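Pseudoalteromonas arctica PAMC 21717 (Pseudoalteromonas arctica, PDB 5YL7) hydrolyses peptide bonds as a cold-active, calcium-binding serine protease of the subtilase family. Local coordinates at residues Val66-Gly71 with Leu133-Gly138; Leu40-Arg45 with Ala77-Asp82; Ile240-Pro245 with Ile309-Thr314; Thr313-Pro318 with Thr326-Ala331. All blocks are in the same frame, centred on the assembly; numbering follows the deposited sequence.

Interaction 1. Residues Val66-Gly71 with Leu133-Gly138; sequences VANDGG and LGKCGG. With CA (calcium ion), chain D; CA (calcium ion), chain E.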
loop_
_atom_site.group_PDB
_atom_site.type_symbol
_atom_site.label_atom_id
_atom_site.label_comp_id
_atom_site.label_asym_id
_atom_site.label_seq_id
_atom_site.Cartn_x
_atom_site.Cartn_y
_atom_site.Cartn_z
ATOM N N VAL A 66 -3.281 -21.833 2.142
ATOM C CA VAL A 66 -2.810 -20.476 1.909
ATOM C C VAL A 66 -2.983 -19.712 3.222
ATOM O O VAL A 66 -2.078 -18.945 3.646
ATOM C CB VAL A 66 -3.597 -19.803 0.790
ATOM C CG1 VAL A 66 -3.184 -18.382 0.611
ATOM C CG2 VAL A 66 -3.372 -20.560 -0.545
ATOM N N ALA A 67 -4.090 -19.869 3.897
ATOM C CA ALA A 67 -4.432 -19.087 5.064
ATOM C C ALA A 67 -3.434 -19.323 6.197
ATOM O O ALA A 67 -3.083 -18.387 6.922
ATOM C CB ALA A 67 -5.795 -19.457 5.581
ATOM N N ASN A 68 -3.010 -20.564 6.464
ATOM C CA ASN A 68 -1.983 -20.871 7.413
ATOM C C ASN A 68 -2.394 -20.385 8.766
ATOM O O ASN A 68 -1.503 -20.005 9.552
ATOM C CB ASN A 68 -0.625 -20.271 6.998
ATOM C CG ASN A 68 0.537 -20.737 7.836
ATOM O OD1 ASN A 68 0.571 -21.906 8.270
ATOM N ND2 ASN A 68 1.478 -19.869 8.142
ATOM N N ASP A 69 -3.654 -20.460 9.145
ATOM C CA ASP A 69 -4.146 -20.004 10.445
ATOM C C ASP A 69 -5.219 -20.922 11.029
ATOM O O ASP A 69 -5.816 -20.569 12.013
ATOM C CB ASP A 69 -4.666 -18.559 10.329
ATOM C CG ASP A 69 -5.890 -18.423 9.506
ATOM O OD1 ASP A 69 -6.384 -19.458 8.965
ATOM O OD2 ASP A 69 -6.484 -17.280 9.451
ATOM N N GLY A 70 -5.405 -22.074 10.423
ATOM C CA GLY A 70 -6.282 -23.096 11.013
ATOM C C GLY A 70 -7.653 -23.114 10.433
ATOM O O GLY A 70 -8.443 -24.063 10.765
ATOM N N GLY A 71 -8.073 -22.249 9.514
ATOM C CA GLY A 71 -9.398 -22.239 8.968
ATOM C C GLY A 71 -9.524 -21.259 7.865
ATOM O O GLY A 71 -8.577 -20.535 7.454
ATOM N N LEU A 133 -3.761 -12.265 1.202
ATOM C CA LEU A 133 -2.553 -12.982 0.722
ATOM C C LEU A 133 -1.971 -13.823 1.844
ATOM O O LEU A 133 -1.823 -13.346 2.980
ATOM C CB LEU A 133 -1.474 -12.038 0.261
ATOM C CG LEU A 133 -1.859 -10.942 -0.748
ATOM C CD1 LEU A 133 -0.658 -10.060 -1.038
ATOM C CD2 LEU A 133 -2.359 -11.558 -2.041
ATOM N N GLY A 134 -1.667 -15.072 1.534
ATOM C CA GLY A 134 -0.988 -15.993 2.431
ATOM C C GLY A 134 0.093 -16.743 1.774
ATOM O O GLY A 134 0.828 -16.240 0.908
ATOM N N LYS A 135 0.263 -18.010 2.194
ATOM C CA LYS A 135 1.351 -18.805 1.577
ATOM C C LYS A 135 1.097 -19.025 0.089
ATOM O O LYS A 135 -0.025 -19.500 -0.244
ATOM C CB LYS A 135 1.425 -20.160 2.249
ATOM C CG LYS A 135 1.946 -20.091 3.690
ATOM C CD LYS A 135 1.795 -21.408 4.422
ATOM C CE LYS A 135 2.746 -22.415 3.904
ATOM N NZ LYS A 135 2.678 -23.720 4.697
ATOM N N CYS A 136 2.036 -18.643 -0.715
ATOM C CA CYS A 136 1.962 -18.795 -2.206
ATOM C C CYS A 136 1.122 -17.696 -2.810
ATOM O O CYS A 136 1.000 -17.682 -4.089
ATOM C CB CYS A 136 1.428 -20.162 -2.672
ATOM S SG CYS A 136 2.374 -21.518 -1.977
ATOM N N GLY A 137 0.653 -16.680 -2.092
ATOM C CA GLY A 137 -0.070 -15.567 -2.680
ATOM C C GLY A 137 -1.500 -15.597 -2.270
ATOM O O GLY A 137 -1.885 -15.938 -1.178
ATOM N N GLY A 138 -2.404 -15.100 -3.179
ATOM C CA GLY A 138 -3.818 -15.008 -2.950
ATOM C C GLY A 138 -4.683 -15.298 -4.164
ATOM O O GLY A 138 -4.175 -15.238 -5.260
HETATM CA CA CA D . -8.498 -18.298 8.413
HETATM CA CA CA E . -7.032 -15.156 10.253
HETATM O O HOH W 1 -8.122 -17.216 6.361
HETATM O O HOH W 2 -9.377 -19.333 10.318
HETATM O O HOH W 3 -6.982 -16.246 12.345
HETATM O O HOH W 4 -4.769 -14.766 10.767
#
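Val66, in the last turn of helix 64-67, meets Lys135 backbone to backbone: Lys135 N donates to Val66 O at 2.9 Å, with an N-H...O angle of 153°. Gly134 CA adds a C-H contact to Val66 O at 3.4 Å. A CB at Gly134 would overlap this oxygen, so the approach depends on the missing side chain. Within 133-138, Gly134 to Gly137 form a type II beta turn, closed by reciprocal backbone bonds between these two glycines. Against it, Val66 CG1 lies anti to its own N (chi1 176°), which brings it to 3.3 Å from Gly137 O. Lys135 bends at chi3 (71°), and its CD passes 3.7 Å from Asn68 CG. Their polar ends are engaged outside the two segments: Lys135 NZ in a salt bridge with Glu88, Asn68 ND2 bonded to Gly81 O. Just beyond, Asp69 chelates one calcium ion with both oxygens, while Asp69 OD2, at 2.3 Å from the second calcium ion, bridges the pair. Gly71 O binds the first, and Asp59, Gly72, Asp74 and Asp76 contribute the other protein ligands. Cys136 is tied to Cys89 by a disulfide. Beside this two-calcium site of the subtilase domain, the contact joins the end of helix 64-67 to the loop between strand 126-131 and helix 140-150, with Leu133 bonded through its backbone to Asp41 of strand 36-41.

Interaction 2. Residues Leu40-Arg45 with Ala77-Asp82; sequences LDTGYR and ARDPGD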
loop_
_atom_site.group_PDB
_atom_site.type_symbol
_atom_site.label_atom_id
_atom_site.label_comp_id
_atom_site.label_asym_id
_atom_site.label_seq_id
_atom_site.Cartn_x
_atom_site.Cartn_y
_atom_site.Cartn_z
ATOM N N LEU A 40 -5.037 -4.144 1.696
ATOM C CA LEU A 40 -5.364 -5.505 1.251
ATOM C C LEU A 40 -4.075 -6.205 0.983
ATOM O O LEU A 40 -3.393 -5.849 0.010
ATOM C CB LEU A 40 -6.255 -5.454 0.002
ATOM C CG LEU A 40 -7.748 -5.295 0.247
ATOM C CD1 LEU A 40 -8.069 -3.989 0.955
ATOM C CD2 LEU A 40 -8.495 -5.325 -1.086
ATOM N N ASP A 41 -3.658 -7.135 1.838
ATOM C CA ASP A 41 -2.275 -7.583 1.845
ATOM C C ASP A 41 -2.187 -8.876 2.591
ATOM O O ASP A 41 -3.178 -9.658 2.716
ATOM C CB ASP A 41 -1.379 -6.420 2.361
ATOM C CG ASP A 41 -0.068 -6.396 1.762
ATOM O OD1 ASP A 41 0.722 -7.343 1.959
ATOM O OD2 ASP A 41 0.319 -5.403 1.123
ATOM N N THR A 42 -0.998 -9.145 3.172
ATOM C CA THR A 42 -0.735 -10.399 3.869
ATOM C C THR A 42 -1.271 -10.429 5.307
ATOM O O THR A 42 -1.096 -11.443 5.981
ATOM C CB THR A 42 0.780 -10.747 3.856
ATOM O OG1 THR A 42 1.459 -9.755 4.699
ATOM C CG2 THR A 42 1.373 -10.713 2.494
ATOM N N GLY A 43 -1.890 -9.343 5.741
ATOM C CA GLY A 43 -2.203 -9.143 7.122
ATOM C C GLY A 43 -1.230 -8.297 7.839
ATOM O O GLY A 43 -0.375 -7.654 7.199
ATOM N N TYR A 44 -1.275 -8.252 9.157
ATOM C CA TYR A 44 -0.372 -7.391 9.954
ATOM C C TYR A 44 0.105 -8.109 11.210
ATOM O O TYR A 44 -0.566 -9.057 11.658
ATOM C CB TYR A 44 -1.045 -6.081 10.316
ATOM C CG TYR A 44 -2.078 -6.205 11.385
ATOM C CD1 TYR A 44 -3.303 -6.834 11.218
ATOM C CD2 TYR A 44 -1.848 -5.763 12.693
ATOM C CE1 TYR A 44 -4.159 -7.019 12.226
ATOM C CE2 TYR A 44 -2.725 -5.947 13.703
ATOM C CZ TYR A 44 -3.878 -6.564 13.476
ATOM O OH TYR A 44 -4.804 -6.772 14.476
ATOM N N ARG A 45 1.219 -7.617 11.756
ATOM C CA ARG A 45 1.519 -7.906 13.161
ATOM C C ARG A 45 1.294 -6.670 13.948
ATOM O O ARG A 45 1.442 -5.522 13.443
ATOM C CB ARG A 45 2.948 -8.387 13.325
ATOM C CG ARG A 45 3.298 -9.665 12.632
ATOM C CD ARG A 45 2.364 -10.797 12.853
ATOM N NE ARG A 45 2.078 -11.029 14.271
ATOM C CZ ARG A 45 1.119 -11.874 14.689
ATOM N NH1 ARG A 45 0.845 -11.922 15.981
ATOM N NH2 ARG A 45 0.469 -12.591 13.840
ATOM N N ALA A 77 -7.282 -10.588 10.987
ATOM C CA ALA A 77 -6.455 -10.289 9.816
ATOM C C ALA A 77 -5.012 -10.256 10.137
ATOM O O ALA A 77 -4.169 -9.761 9.365
ATOM C CB ALA A 77 -6.908 -8.955 9.207
ATOM N N ARG A 78 -4.565 -10.732 11.328
ATOM C CA ARG A 78 -3.153 -10.841 11.569
ATOM C C ARG A 78 -2.466 -11.786 10.633
ATOM O O ARG A 78 -3.052 -12.749 10.132
ATOM C CB ARG A 78 -2.873 -11.198 13.036
ATOM C CG ARG A 78 -3.130 -10.057 13.950
ATOM C CD ARG A 78 -2.941 -10.377 15.415
ATOM N NE ARG A 78 -3.269 -9.253 16.257
ATOM C CZ ARG A 78 -2.872 -9.092 17.549
ATOM N NH1 ARG A 78 -2.082 -9.949 18.103
ATOM N NH2 ARG A 78 -3.269 -8.018 18.185
ATOM N N ASP A 79 -1.183 -11.510 10.350
ATOM C CA ASP A 79 -0.389 -12.300 9.451
ATOM C C ASP A 79 0.278 -13.414 10.225
ATOM O O ASP A 79 1.148 -13.120 11.069
ATOM C CB ASP A 79 0.665 -11.405 8.806
ATOM C CG ASP A 79 1.442 -12.005 7.708
ATOM O OD1 ASP A 79 1.367 -13.248 7.488
ATOM O OD2 ASP A 79 2.225 -11.254 7.052
ATOM N N PRO A 80 -0.030 -14.687 9.952
ATOM C CA PRO A 80 0.671 -15.807 10.639
ATOM C C PRO A 80 2.022 -16.050 10.113
ATOM O O PRO A 80 2.750 -16.896 10.687
ATOM C CB PRO A 80 -0.261 -16.955 10.385
ATOM C CG PRO A 80 -0.843 -16.699 8.980
ATOM C CD PRO A 80 -0.992 -15.177 8.980
ATOM N N GLY A 81 2.397 -15.449 9.013
ATOM C CA GLY A 81 3.579 -15.669 8.266
ATOM C C GLY A 81 3.355 -16.443 6.983
ATOM O O GLY A 81 2.710 -17.475 7.019
ATOM N N ASP A 82 3.897 -15.940 5.917
ATOM C CA ASP A 82 3.714 -16.531 4.550
ATOM C C ASP A 82 4.920 -17.259 4.045
ATOM O O ASP A 82 5.013 -17.584 2.844
ATOM C CB ASP A 82 3.156 -15.482 3.566
ATOM C CG ASP A 82 4.116 -14.421 3.282
ATOM O OD1 ASP A 82 5.281 -14.479 3.733
ATOM O OD2 ASP A 82 3.816 -13.416 2.616
HETATM O O HOH W 5 2.351 -8.629 7.695
HETATM O O HOH W 6 -4.268 -5.622 16.720
#
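Tyr44 and Arg78 form a single beta bridge just past strand 36-41 of the subtilase parallel sheet, whose Asp41, bonded to His100, is placed consistently with a subtilase catalytic triad including Ser281. Tyr44 N donates to Ala77 O at 3.3 Å, and Asp79 N returns a shorter bond to Tyr44 O at 2.8 Å. The Asp79 carboxylate serves several donors. Asp79 OD2 accepts from Thr42 OG1 at 2.9 Å, the hydroxyl lying 55° above the carboxylate plane, and at 2.7 Å from a water that also donates to Gly43 O. Asp79 OD1 accepts from Gly81 N at 2.9 Å, closing an Asx turn. Thr42 OG1 accepts from Gly101 N at the start of helix 100-109. With CG trans to N (chi1 -171°), the carboxylate lies on the Thr42 side. If Asp79 gave way to an alanine, the Thr42 hydroxyl and Gly81 N would probably lose this acceptor and the Asx turn be free to open. Arg45 NH2 donates to Asp79 O at 2.9 Å, an oxygen near the guanidinium plane, from well above the carbonyl plane. The like-charged guanidiniums lie close, their planes 82° apart. Arg78 CG sits over one face of the Tyr44 ring, 4.0 Å from its centroid. Tyr44 OH, in the Arg78 guanidinium plane at its edge, takes a weak bond from Arg78 NE at 3.4 Å, and a water joins that hydroxyl to Arg78 NH2.

Interaction 3. Residues Ile240-Pro245 with Ile309-Thr314; sequences IDVAAP and ILKSTT. With CA (calcium ion), chain F.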
loop_
_atom_site.group_PDB
_atom_site.type_symbol
_atom_site.label_atom_id
_atom_site.label_comp_id
_atom_site.label_asym_id
_atom_site.label_seq_id
_atom_site.Cartn_x
_atom_site.Cartn_y
_atom_site.Cartn_z
ATOM N N ILE A 240 -0.039 3.964 -16.229
ATOM C CA ILE A 240 0.517 4.509 -14.944
ATOM C C ILE A 240 -0.085 5.880 -14.813
ATOM O O ILE A 240 -0.055 6.725 -15.755
ATOM C CB ILE A 240 2.033 4.631 -15.014
ATOM C CG1 ILE A 240 2.706 3.219 -15.215
ATOM C CG2 ILE A 240 2.541 5.257 -13.715
ATOM C CD1 ILE A 240 2.517 2.219 -14.206
ATOM N N ASP A 241 -0.626 6.153 -13.608
ATOM C CA ASP A 241 -1.157 7.470 -13.334
ATOM C C ASP A 241 -0.165 8.396 -12.761
ATOM O O ASP A 241 -0.045 9.603 -13.131
ATOM C CB ASP A 241 -2.343 7.321 -12.373
ATOM C CG ASP A 241 -3.475 6.567 -13.020
ATOM O OD1 ASP A 241 -3.973 7.059 -14.107
ATOM O OD2 ASP A 241 -3.953 5.515 -12.542
ATOM N N VAL A 242 0.614 7.931 -11.765
ATOM C CA VAL A 242 1.623 8.701 -11.005
ATOM C C VAL A 242 2.742 7.774 -10.585
ATOM O O VAL A 242 2.595 6.551 -10.642
ATOM C CB VAL A 242 1.019 9.363 -9.743
ATOM C CG1 VAL A 242 -0.125 10.325 -10.090
ATOM C CG2 VAL A 242 0.536 8.310 -8.756
ATOM N N ALA A 243 3.846 8.374 -10.140
ATOM C CA ALA A 243 4.900 7.653 -9.505
ATOM C C ALA A 243 5.084 8.075 -8.079
ATOM O O ALA A 243 4.753 9.201 -7.709
ATOM C CB ALA A 243 6.196 7.840 -10.265
ATOM N N ALA A 244 5.735 7.218 -7.302
ATOM C CA ALA A 244 6.083 7.546 -5.902
ATOM C C ALA A 244 7.321 6.743 -5.543
ATOM O O ALA A 244 7.590 5.721 -6.202
ATOM C CB ALA A 244 4.904 7.287 -4.971
ATOM N N PRO A 245 8.025 7.097 -4.468
ATOM C CA PRO A 245 9.177 6.305 -4.084
ATOM C C PRO A 245 8.827 4.933 -3.642
ATOM O O PRO A 245 8.098 4.724 -2.667
ATOM C CB PRO A 245 9.789 7.168 -2.937
ATOM C CG PRO A 245 8.689 7.954 -2.452
ATOM C CD PRO A 245 7.870 8.298 -3.630
ATOM N N ILE A 309 -6.709 14.997 -8.432
ATOM C CA ILE A 309 -5.824 15.809 -7.614
ATOM C C ILE A 309 -4.462 15.198 -7.556
ATOM O O ILE A 309 -3.432 15.894 -7.764
ATOM C CB ILE A 309 -6.424 16.024 -6.174
ATOM C CG1 ILE A 309 -7.631 16.926 -6.243
ATOM C CG2 ILE A 309 -5.369 16.621 -5.259
ATOM C CD1 ILE A 309 -8.527 16.876 -5.012
ATOM N N LEU A 310 -4.343 13.887 -7.332
ATOM C CA LEU A 310 -3.038 13.200 -7.275
ATOM C C LEU A 310 -2.309 13.416 -8.580
ATOM O O LEU A 310 -1.105 13.728 -8.596
ATOM C CB LEU A 310 -3.224 11.727 -7.052
ATOM C CG LEU A 310 -3.618 11.328 -5.614
ATOM C CD1 LEU A 310 -4.118 9.859 -5.598
ATOM C CD2 LEU A 310 -2.481 11.489 -4.608
ATOM N N LYS A 311 -2.967 13.199 -9.723
ATOM C CA LYS A 311 -2.345 13.258 -11.051
ATOM C C LYS A 311 -1.999 14.698 -11.428
ATOM O O LYS A 311 -0.990 14.921 -12.098
ATOM C CB LYS A 311 -3.237 12.671 -12.101
ATOM C CG LYS A 311 -3.413 11.142 -11.952
ATOM C CD LYS A 311 -4.303 10.511 -13.053
ATOM C CE LYS A 311 -3.576 10.560 -14.344
ATOM N NZ LYS A 311 -4.220 9.610 -15.312
ATOM N N SER A 312 -2.828 15.645 -11.026
ATOM C CA SER A 312 -2.664 17.021 -11.535
ATOM C C SER A 312 -1.654 17.808 -10.768
ATOM O O SER A 312 -1.296 18.905 -11.208
ATOM C CB SER A 312 -4.011 17.737 -11.545
ATOM O OG SER A 312 -5.045 17.083 -12.247
ATOM N N THR A 313 -1.205 17.353 -9.604
ATOM C CA THR A 313 -0.301 18.078 -8.718
ATOM C C THR A 313 1.064 17.471 -8.575
ATOM O O THR A 313 1.828 17.853 -7.712
ATOM C CB THR A 313 -0.940 18.305 -7.327
ATOM O OG1 THR A 313 -1.126 17.022 -6.713
ATOM C CG2 THR A 313 -2.260 19.031 -7.429
ATOM N N THR A 314 1.393 16.488 -9.413
ATOM C CA THR A 314 2.689 15.840 -9.312
ATOM C C THR A 314 3.827 16.858 -9.706
ATOM O O THR A 314 3.570 17.859 -10.415
ATOM C CB THR A 314 2.814 14.630 -10.226
ATOM O OG1 THR A 314 2.508 15.034 -11.575
ATOM C CG2 THR A 314 1.947 13.514 -9.846
HETATM CA CA CA F . -6.117 5.388 -13.596
HETATM O O HOH W 7 -4.524 5.669 -15.963
HETATM O O HOH W 8 -6.737 6.448 -15.637
HETATM O O HOH W 9 -4.697 3.951 -14.985
HETATM O O HOH W 10 -7.267 3.216 -14.227
HETATM O O HOH W 11 -8.622 5.581 -13.324
#
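Val242 faces Lys311 with CA atoms 6.0 Å apart, where residues 240-245 pass the C-terminal end of helix 303-312. Strand 242-245 is an outermost strand of the parallel sheet in the alpha/beta fold of the subtilases, and the helix end packs beside it. The polar part of the contact is a salt bridge: Lys311 NZ donates to Asp241 OD1 at 2.8 Å, on the anti side of the carboxylate and 18° out of its plane. A bend at chi3 (70°) carries the lysine tip there, with Lys311 CD lying 3.8 Å from Asp241 CB. The same carboxylate binds a calcium ion with both oxygens, unequally: the metal is 2.4 Å from Asp241 OD2 but 2.8 Å from Asp241 OD1, the oxygen it shares with the lysine. Five waters, Val218 O and Glu307 complete the site, and Asn220 N donates to Asp241 OD2. Two positive neighbours would be expected to favour the ionised carboxylate. Next to this lies an apolar patch carried by one methyl. Val242 CG1 reaches Lys311 CA and Thr314 CG2, each at 3.8 Å, and also touches Leu310 O, so it bridges the last helical turn and the chain leaving it. At that helix end, Thr313 is the first residue to depart from helical angles, and its OG1 turns back to donate to Ile309 O at 2.8 Å.

Interaction 4. Residues Thr313-Pro318 with Thr326-Ala331; sequences TTRSFP and TGIVDA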
loop_
_atom_site.group_PDB
_atom_site.type_symbol
_atom_site.label_atom_id
_atom_site.label_comp_id
_atom_site.label_asym_id
_atom_site.label_seq_id
_atom_site.Cartn_x
_atom_site.Cartn_y
_atom_site.Cartn_z
ATOM N N THR A 313 -1.205 17.353 -9.604
ATOM C CA THR A 313 -0.301 18.078 -8.718
ATOM C C THR A 313 1.064 17.471 -8.575
ATOM O O THR A 313 1.828 17.853 -7.712
ATOM C CB THR A 313 -0.940 18.305 -7.327
ATOM O OG1 THR A 313 -1.126 17.022 -6.713
ATOM C CG2 THR A 313 -2.260 19.031 -7.429
ATOM N N THR A 314 1.393 16.488 -9.413
ATOM C CA THR A 314 2.689 15.840 -9.312
ATOM C C THR A 314 3.827 16.858 -9.706
ATOM O O THR A 314 3.570 17.859 -10.415
ATOM C CB THR A 314 2.814 14.630 -10.226
ATOM O OG1 THR A 314 2.508 15.034 -11.575
ATOM C CG2 THR A 314 1.947 13.514 -9.846
ATOM N N ARG A 315 4.987 16.529 -9.277
ATOM C CA ARG A 315 6.197 17.310 -9.575
ATOM C C ARG A 315 7.042 16.561 -10.560
ATOM O O ARG A 315 6.840 15.389 -10.882
ATOM C CB ARG A 315 6.990 17.607 -8.293
ATOM C CG ARG A 315 7.762 16.394 -7.707
ATOM C CD ARG A 315 8.513 16.631 -6.492
ATOM N NE ARG A 315 9.036 15.379 -6.050
ATOM C CZ ARG A 315 10.180 14.825 -6.244
ATOM N NH1 ARG A 315 10.557 13.826 -5.465
ATOM N NH2 ARG A 315 11.066 15.152 -7.206
ATOM N N SER A 316 8.024 17.266 -11.163
ATOM C CA SER A 316 8.877 16.744 -12.186
ATOM C C SER A 316 9.754 15.604 -11.708
ATOM O O SER A 316 10.174 15.576 -10.556
ATOM C CB SER A 316 9.788 17.840 -12.800
ATOM O OG SER A 316 9.013 18.871 -13.438
ATOM N N PHE A 317 10.120 14.782 -12.658
ATOM C CA PHE A 317 11.122 13.762 -12.430
ATOM C C PHE A 317 12.554 14.351 -12.545
ATOM O O PHE A 317 12.842 14.872 -13.616
ATOM C CB PHE A 317 10.988 12.618 -13.421
ATOM C CG PHE A 317 9.719 11.821 -13.311
ATOM C CD1 PHE A 317 9.534 10.905 -12.295
ATOM C CD2 PHE A 317 8.733 12.003 -14.255
ATOM C CE1 PHE A 317 8.344 10.210 -12.262
ATOM C CE2 PHE A 317 7.534 11.319 -14.176
ATOM C CZ PHE A 317 7.366 10.435 -13.202
ATOM N N PRO A 318 13.374 14.213 -11.557
ATOM C CA PRO A 318 14.767 14.771 -11.717
ATOM C C PRO A 318 15.632 13.810 -12.455
ATOM O O PRO A 318 16.775 14.229 -12.758
ATOM C CB PRO A 318 15.221 14.969 -10.304
ATOM C CG PRO A 318 14.409 14.174 -9.462
ATOM C CD PRO A 318 13.042 13.948 -10.128
ATOM N N THR A 326 2.197 11.133 -14.561
ATOM C CA THR A 326 2.354 12.572 -14.785
ATOM C C THR A 326 3.535 13.119 -14.080
ATOM O O THR A 326 3.896 14.315 -14.349
ATOM C CB THR A 326 1.087 13.345 -14.371
ATOM O OG1 THR A 326 0.939 13.233 -12.955
ATOM C CG2 THR A 326 -0.124 12.852 -15.073
ATOM N N GLY A 327 4.103 12.436 -13.087
ATOM C CA GLY A 327 5.151 12.987 -12.231
ATOM C C GLY A 327 5.216 12.202 -10.936
ATOM O O GLY A 327 4.520 11.165 -10.827
ATOM N N ILE A 328 6.022 12.676 -10.013
ATOM C CA ILE A 328 6.095 12.100 -8.659
ATOM C C ILE A 328 5.060 12.802 -7.802
ATOM O O ILE A 328 4.964 14.033 -7.776
ATOM C CB ILE A 328 7.487 12.260 -8.063
ATOM C CG1 ILE A 328 8.530 11.534 -8.919
ATOM C CG2 ILE A 328 7.553 11.813 -6.578
ATOM C CD1 ILE A 328 9.958 11.895 -8.629
ATOM N N VAL A 329 4.251 12.038 -7.075
ATOM C CA VAL A 329 3.262 12.628 -6.149
ATOM C C VAL A 329 3.935 13.617 -5.186
ATOM O O VAL A 329 4.980 13.288 -4.634
ATOM C CB VAL A 329 2.498 11.488 -5.407
ATOM C CG1 VAL A 329 1.691 12.038 -4.229
ATOM C CG2 VAL A 329 1.649 10.751 -6.387
ATOM N N ASP A 330 3.271 14.758 -5.089
ATOM C CA ASP A 330 3.764 15.840 -4.232
ATOM C C ASP A 330 2.708 16.084 -3.203
ATOM O O ASP A 330 1.670 16.625 -3.473
ATOM C CB ASP A 330 4.038 17.079 -5.115
ATOM C CG ASP A 330 4.438 18.286 -4.360
ATOM O OD1 ASP A 330 4.241 18.376 -3.126
ATOM O OD2 ASP A 330 4.964 19.266 -5.011
ATOM N N ALA A 331 2.999 15.566 -1.997
ATOM C CA ALA A 331 1.943 15.608 -0.954
ATOM C C ALA A 331 1.501 17.030 -0.673
ATOM O O ALA A 331 0.322 17.278 -0.448
ATOM C CB ALA A 331 2.441 14.979 0.303
HETATM O O HOH W 12 0.621 14.782 -6.473
HETATM O O HOH W 13 3.847 19.674 -7.574
HETATM O O HOH W 14 7.178 14.847 -4.094
#
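Arg315 and Ile328 form a single antiparallel hydrogen-bonded pair, a short bridge in the connection between helix 303-312 and helix 331-338 of the subtilase domain. Arg315 N donates to Ile328 O at 2.9 Å, nearly straight at 170°, and Ile328 N answers to Arg315 O at 3.0 Å. Around this pair the packing is tight. Phe317 brings CE2 to 3.5 Å from Gly327 CA, while its CD1 meets Ile328 CG1 at 3.6 Å. A side chain at Gly327 would run into Arg315 O, so the close approach relies on the glycine. Thr314 OG1 donates to Thr326 OG1 at 2.8 Å, and Thr326 OG1 hands on to Lys311 O. Ile328 is covered from the other direction by Arg315, whose CG lies between the backbone N and the carbonyl carbon (chi1 74°) before the chain runs extended to NE, laying one guanidinium face over Ile328 CD1. Arg315 NH1 donates to Ala18 O and Gly20 O, tying in the N-terminal part of the chain. Replacing Arg315 by an alanine would probably bare the CG2 and CD1 methyls of Ile328 on one side and leave those two carbonyls without this donor. The other side is looser and mediated by water. One water joins Thr313 OG1 to Asp330 N; another donates to Thr313 O and Asp330 OD2. Asp330 also serves as N-cap of helix 331-338, its OD1 accepting from Ala333 N and from Asn22 ND2. A third water lies in the guanidinium plane, 2.7 Å from Arg315 NE, and donates to Val329 O.

The four contacts form two touching pairs on opposite sides of the chain's centre. Interactions 1 and 2, with centres about 9 Å apart, gather segments from the first half of the chain, around strand 36-41 and helix 64-67; interactions 3 and 4, about 6 Å apart, come from its later part and share Thr313 and Thr314. Interaction 1 is a surface contact resting on backbone bonding beside two calcium ions, whereas interaction 3 is buried and combines a salt bridge with an apolar methyl contact. Interactions 2 and 4 are partly buried, each with one beta bridge and waters, but interaction 2 is anchored by a carboxylate, interaction 4 by a backbone pair with Phe317 and Arg315 packed on Ile328. Interactions 2 and 3 reach the same parallel sheet.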